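Side-chain contacts in probable benzoylformate decarboxylase (Rhodococcus jostii, PDB 7ORX), which binds thiamine diphosphate and a sodium ion and belongs to the family of thiamine diphosphate-dependent enzymes, here assembled as a tetramer: residues C[16-21]-C[141-146]; C[152-157]-C[215-220]. All blocks are in the same frame, centred on the assembly; numbering follows the deposited sequence.

Contact 1: C[16-21]-C[141-146]; sequences RARGLT and TINQAI
Arg18 and Asn143 meet at about a right angle, the arginine coming off the end of helix 7-17 and the asparagine off the flank of helix 138-149. A single hydrogen bond joins them, from Arg18 NH2 to Asn143 OD1 at 2.7 Å. It is bent, 139° at the hydrogen, with OD1 tilted out of the guanidinium plane; the two flat groups stand 74° apart. Asn143 reaches the arginine by holding CG anti to its own backbone N (chi1 -166°), which carries the amide out from the helix flank. Two further acceptors hold the guanidinium, since NH1 bonds to the carbonyl oxygen of Leu178 and NH2 to that of Leu177. An arginine suits this place because its several N-H groups can serve a side chain of one helix and the backbone carbonyls of another, helix 175-179, at once.

Beside the polar pair lies an apolar one. Ile146, one helical turn beyond Asn143, offers CD1 to Leu20 CD2 at 4.2 Å, and the same methyl lies 4.3 Å from Arg18 CG, so the aliphatic base of the arginine shares in the packing. Arg18 and Leu20 can both face helix 138-149 because the chain turns between them at Gly19, whose positive phi comes readily to a residue without a side chain. Gly19 is the C' residue of a Schellman motif, with Leu20 N bonded to Leu15 O and Gly19 N to Arg16 O. The arrangement is thus a Schellman-capped helix end packed against a neighbouring helix within the N-terminal alpha/beta domain of a thiamine diphosphate-dependent enzyme.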
loop_
_atom_site.group_PDB
_atom_site.type_symbol
_atom_site.label_atom_id
_atom_site.label_comp_id
_atom_site.label_asym_id
_atom_site.label_seq_id
_atom_site.Cartn_x
_atom_site.Cartn_y
_atom_site.Cartn_z
ATOM N N ARG C 16 -2.134 -19.218 25.387
ATOM C CA ARG C 16 -1.842 -19.595 26.804
ATOM C C ARG C 16 -0.347 -19.883 26.928
ATOM O O ARG C 16 0.251 -19.450 27.900
ATOM C CB ARG C 16 -2.632 -20.812 27.308
ATOM C CG ARG C 16 -2.282 -21.167 28.752
ATOM C CD ARG C 16 -2.943 -22.387 29.398
ATOM N NE ARG C 16 -4.394 -22.333 29.318
ATOM C CZ ARG C 16 -5.142 -22.890 28.357
ATOM N NH1 ARG C 16 -4.589 -23.574 27.375
ATOM N NH2 ARG C 16 -6.458 -22.773 28.386
ATOM N N ALA C 17 0.199 -20.639 25.976
ATOM C CA ALA C 17 1.614 -21.066 25.936
ATOM C C ALA C 17 2.514 -19.828 25.978
ATOM O O ALA C 17 3.560 -19.883 26.621
ATOM C CB ALA C 17 1.833 -21.854 24.683
ATOM N N ARG C 18 2.070 -18.731 25.349
ATOM C CA ARG C 18 2.827 -17.461 25.172
ATOM C C ARG C 18 2.455 -16.387 26.224
ATOM O O ARG C 18 2.866 -15.240 26.069
ATOM C CB ARG C 18 2.540 -16.914 23.770
ATOM C CG ARG C 18 3.046 -17.763 22.612
ATOM C CD ARG C 18 4.562 -18.044 22.574
ATOM N NE ARG C 18 4.852 -18.725 21.300
ATOM C CZ ARG C 18 4.889 -20.028 21.124
ATOM N NH1 ARG C 18 4.743 -20.835 22.146
ATOM N NH2 ARG C 18 5.085 -20.533 19.931
ATOM N N GLY C 19 1.663 -16.717 27.242
ATOM C CA GLY C 19 1.278 -15.793 28.320
ATOM C C GLY C 19 0.211 -14.785 27.935
ATOM O O GLY C 19 -0.050 -13.961 28.784
ATOM N N LEU C 20 -0.403 -14.829 26.750
ATOM C CA LEU C 20 -1.470 -13.870 26.307
ATOM C C LEU C 20 -2.851 -14.301 26.813
ATOM O O LEU C 20 -3.776 -14.426 25.977
ATOM C CB LEU C 20 -1.526 -13.753 24.783
ATOM C CG LEU C 20 -0.490 -12.829 24.154
ATOM C CD1 LEU C 20 0.901 -13.422 24.300
ATOM C CD2 LEU C 20 -0.795 -12.633 22.681
ATOM N N THR C 21 -3.013 -14.405 28.133
ATOM C CA THR C 21 -4.262 -14.842 28.795
ATOM C C THR C 21 -5.153 -13.650 29.190
ATOM O O THR C 21 -6.241 -13.900 29.706
ATOM C CB THR C 21 -3.900 -15.700 29.998
ATOM O OG1 THR C 21 -2.849 -15.011 30.660
ATOM C CG2 THR C 21 -3.430 -17.070 29.587
ATOM N N THR C 141 0.081 -18.133 11.463
ATOM C CA THR C 141 0.028 -16.670 11.253
ATOM C C THR C 141 0.061 -15.979 12.633
ATOM O O THR C 141 0.786 -15.009 12.799
ATOM C CB THR C 141 -1.185 -16.270 10.417
ATOM O OG1 THR C 141 -1.020 -16.747 9.085
ATOM C CG2 THR C 141 -1.373 -14.765 10.362
ATOM N N ILE C 142 -0.695 -16.466 13.611
ATOM C CA ILE C 142 -0.729 -15.876 14.970
ATOM C C ILE C 142 0.587 -16.182 15.674
ATOM O O ILE C 142 1.116 -15.276 16.297
ATOM C CB ILE C 142 -1.966 -16.320 15.755
ATOM C CG1 ILE C 142 -3.221 -15.910 14.982
ATOM C CG2 ILE C 142 -1.975 -15.723 17.157
ATOM C CD1 ILE C 142 -4.479 -16.148 15.744
ATOM N N ASN C 143 1.137 -17.361 15.550
ATOM C CA ASN C 143 2.496 -17.629 16.092
ATOM C C ASN C 143 3.476 -16.607 15.529
ATOM O O ASN C 143 4.217 -15.999 16.325
ATOM C CB ASN C 143 3.065 -19.020 15.778
ATOM C CG ASN C 143 4.270 -19.293 16.647
ATOM O OD1 ASN C 143 4.197 -19.115 17.849
ATOM N ND2 ASN C 143 5.388 -19.675 16.073
ATOM N N GLN C 144 3.492 -16.419 14.214
ATOM C CA GLN C 144 4.435 -15.486 13.542
ATOM C C GLN C 144 4.183 -14.051 14.061
ATOM O O GLN C 144 5.157 -13.329 14.383
ATOM C CB GLN C 144 4.243 -15.569 12.032
ATOM C CG GLN C 144 4.962 -14.485 11.275
ATOM C CD GLN C 144 5.022 -14.746 9.782
ATOM O OE1 GLN C 144 4.307 -15.556 9.162
ATOM N NE2 GLN C 144 5.926 -14.045 9.146
ATOM N N ALA C 145 2.917 -13.637 14.117
ATOM C CA ALA C 145 2.498 -12.333 14.660
ATOM C C ALA C 145 3.153 -12.118 16.024
ATOM O O ALA C 145 3.712 -11.006 16.229
ATOM C CB ALA C 145 0.996 -12.242 14.777
ATOM N N ILE C 146 3.109 -13.107 16.917
ATOM C CA ILE C 146 3.592 -12.908 18.318
ATOM C C ILE C 146 5.110 -12.793 18.283
ATOM O O ILE C 146 5.624 -11.873 18.893
ATOM C CB ILE C 146 3.115 -14.023 19.251
ATOM C CG1 ILE C 146 1.600 -13.940 19.432
ATOM C CG2 ILE C 146 3.856 -13.981 20.580
ATOM C CD1 ILE C 146 0.970 -15.231 19.862
#

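Contact 2: C[152-157]-C[215-220]; sequences PAKGPV and DADRAN
Lys154 and Asp217 face each other across a sparse surface contact, with Lys154 NZ 4.0 Å from Asp217 OD1. At that length the pair is a long salt bridge without a hydrogen bond, so the attraction is probably mainly electrostatic. The two side chains approach obliquely. Lysine suits this place, since its long chain can carry a charge from a loop to an acid whose backbone is distant: even the nearest CA atoms of the two segments, those of Lys154 and Ala216, are 10.6 Å apart. Bends at chi3 (-110°) and chi4 (130°) set the final direction of the ammonium group.

Asp217 has a firmer partner outside the pair, because its other oxygen, OD2, accepts a hydrogen bond from the backbone N of Gly322. This bond probably orients the carboxylate and leaves OD1 on the lysine side. The backbone beneath Asp217 is fixed by a Schellman motif with Arg218, at positive phi, as its C' residue: Ala219 N bonds to Val214 O, and Arg218 N to Asp215 O at 2.9 Å. Across this turn Asn220 ND2 donates to Asp215 OD1 at 3.0 Å, an amide well suited to tying the two helix ends together, while Asp215 OD2 makes a salt bridge with Arg242. On the lysine side, Lys154 O accepts a hydrogen bond from His92.

The contact therefore lies between the loop leading from helix 138-149 into strand 157-162 and the turn joining helix 212-216 to helix 220-230, with Gly322 of helix 321-331 behind the aspartate.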
loop_
_atom_site.group_PDB
_atom_site.type_symbol
_atom_site.label_atom_id
_atom_site.label_comp_id
_atom_site.label_asym_id
_atom_site.label_seq_id
_atom_site.Cartn_x
_atom_site.Cartn_y
_atom_site.Cartn_z
ATOM N N PRO C 152 13.227 -7.371 18.369
ATOM C CA PRO C 152 13.878 -6.085 18.113
ATOM C C PRO C 152 13.694 -5.729 16.643
ATOM O O PRO C 152 13.967 -6.560 15.785
ATOM C CB PRO C 152 15.359 -6.350 18.428
ATOM C CG PRO C 152 15.415 -7.789 18.938
ATOM C CD PRO C 152 13.998 -8.206 19.302
ATOM N N ALA C 153 13.148 -4.542 16.329
ATOM C CA ALA C 153 12.623 -3.551 17.258
ATOM C C ALA C 153 11.146 -3.803 17.529
ATOM O O ALA C 153 10.346 -3.776 16.529
ATOM C CB ALA C 153 12.744 -2.212 16.627
ATOM N N LYS C 154 10.785 -3.965 18.809
ATOM C CA LYS C 154 9.446 -4.457 19.180
ATOM C C LYS C 154 8.363 -3.558 18.580
ATOM O O LYS C 154 8.636 -2.424 18.252
ATOM C CB LYS C 154 9.421 -4.591 20.687
ATOM C CG LYS C 154 9.818 -5.934 21.238
ATOM C CD LYS C 154 10.329 -5.909 22.688
ATOM C CE LYS C 154 11.828 -6.200 22.746
ATOM N NZ LYS C 154 12.611 -5.218 23.558
ATOM N N GLY C 155 7.139 -4.052 18.413
ATOM C CA GLY C 155 6.056 -3.223 17.858
ATOM C C GLY C 155 4.782 -3.991 17.546
ATOM O O GLY C 155 4.696 -5.209 17.613
ATOM N N PRO C 156 3.723 -3.247 17.219
ATOM C CA PRO C 156 2.424 -3.841 16.970
ATOM C C PRO C 156 2.264 -4.540 15.620
ATOM O O PRO C 156 2.847 -4.112 14.620
ATOM C CB PRO C 156 1.481 -2.627 17.069
ATOM C CG PRO C 156 2.324 -1.469 16.648
ATOM C CD PRO C 156 3.722 -1.783 17.126
ATOM N N VAL C 157 1.428 -5.572 15.628
ATOM C CA VAL C 157 1.182 -6.497 14.474
ATOM C C VAL C 157 -0.337 -6.666 14.345
ATOM O O VAL C 157 -1.028 -6.526 15.362
ATOM C CB VAL C 157 1.892 -7.835 14.732
ATOM C CG1 VAL C 157 3.348 -7.597 15.022
ATOM C CG2 VAL C 157 1.306 -8.550 15.921
ATOM N N ASP C 215 14.469 2.293 30.147
ATOM C CA ASP C 215 13.392 1.916 31.104
ATOM C C ASP C 215 12.779 0.593 30.646
ATOM O O ASP C 215 12.744 -0.334 31.456
ATOM C CB ASP C 215 12.322 3.005 31.275
ATOM C CG ASP C 215 11.432 2.843 32.491
ATOM O OD1 ASP C 215 11.997 2.671 33.624
ATOM O OD2 ASP C 215 10.172 2.911 32.314
ATOM N N ALA C 216 12.361 0.478 29.391
ATOM C CA ALA C 216 11.822 -0.783 28.793
ATOM C C ALA C 216 12.713 -1.992 29.120
ATOM O O ALA C 216 12.138 -3.026 29.419
ATOM C CB ALA C 216 11.629 -0.649 27.310
ATOM N N ASP C 217 14.045 -1.867 29.082
ATOM C CA ASP C 217 14.999 -3.012 29.215
ATOM C C ASP C 217 15.397 -3.186 30.684
ATOM O O ASP C 217 16.343 -3.983 30.947
ATOM C CB ASP C 217 16.233 -2.857 28.308
ATOM C CG ASP C 217 16.061 -3.542 26.932
ATOM O OD1 ASP C 217 14.874 -3.569 26.408
ATOM O OD2 ASP C 217 17.123 -4.092 26.365
ATOM N N ARG C 218 14.735 -2.441 31.596
ATOM C CA ARG C 218 14.944 -2.552 33.066
ATOM C C ARG C 218 16.417 -2.308 33.374
ATOM O O ARG C 218 16.970 -3.063 34.173
ATOM C CB ARG C 218 14.491 -3.928 33.574
ATOM C CG ARG C 218 12.998 -4.157 33.400
ATOM C CD ARG C 218 12.481 -5.587 33.437
ATOM N NE ARG C 218 11.407 -5.671 34.418
ATOM C CZ ARG C 218 10.158 -5.210 34.265
ATOM N NH1 ARG C 218 9.754 -4.620 33.152
ATOM N NH2 ARG C 218 9.294 -5.352 35.248
ATOM N N ALA C 219 17.027 -1.309 32.744
ATOM C CA ALA C 219 18.465 -0.992 32.879
ATOM C C ALA C 219 18.690 0.308 33.676
ATOM O O ALA C 219 19.801 0.855 33.593
ATOM C CB ALA C 219 19.049 -0.880 31.507
ATOM N N ASN C 220 17.696 0.789 34.439
ATOM C CA ASN C 220 17.776 2.057 35.213
ATOM C C ASN C 220 19.011 2.027 36.120
ATOM O O ASN C 220 19.810 2.979 36.035
ATOM C CB ASN C 220 16.466 2.320 35.941
ATOM C CG ASN C 220 15.274 2.299 35.008
ATOM O OD1 ASN C 220 14.991 1.250 34.420
ATOM N ND2 ASN C 220 14.597 3.448 34.867
#

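Overall arrangement
From the N terminus the chain first passes through 16-21, at the end of helix 7-17, and contact 1 closes when helix 138-149 returns to it after 119 intervening residues. That loop contains most strands of the first parallel sheet. Contact 2 opens only afterwards, at 152-157, and closes a shorter loop at 215-220, so the two are in series and neither nest nor cross. Their centres lie 18 Å apart, yet they touch: Ala145 O packs on Val157 CG2 at 3.5 Å, where helix 138-149 lies against strand 157-162. Contact 1 thus ties helices within the N-terminal domain, whereas contact 2 bridges from that domain to the central one.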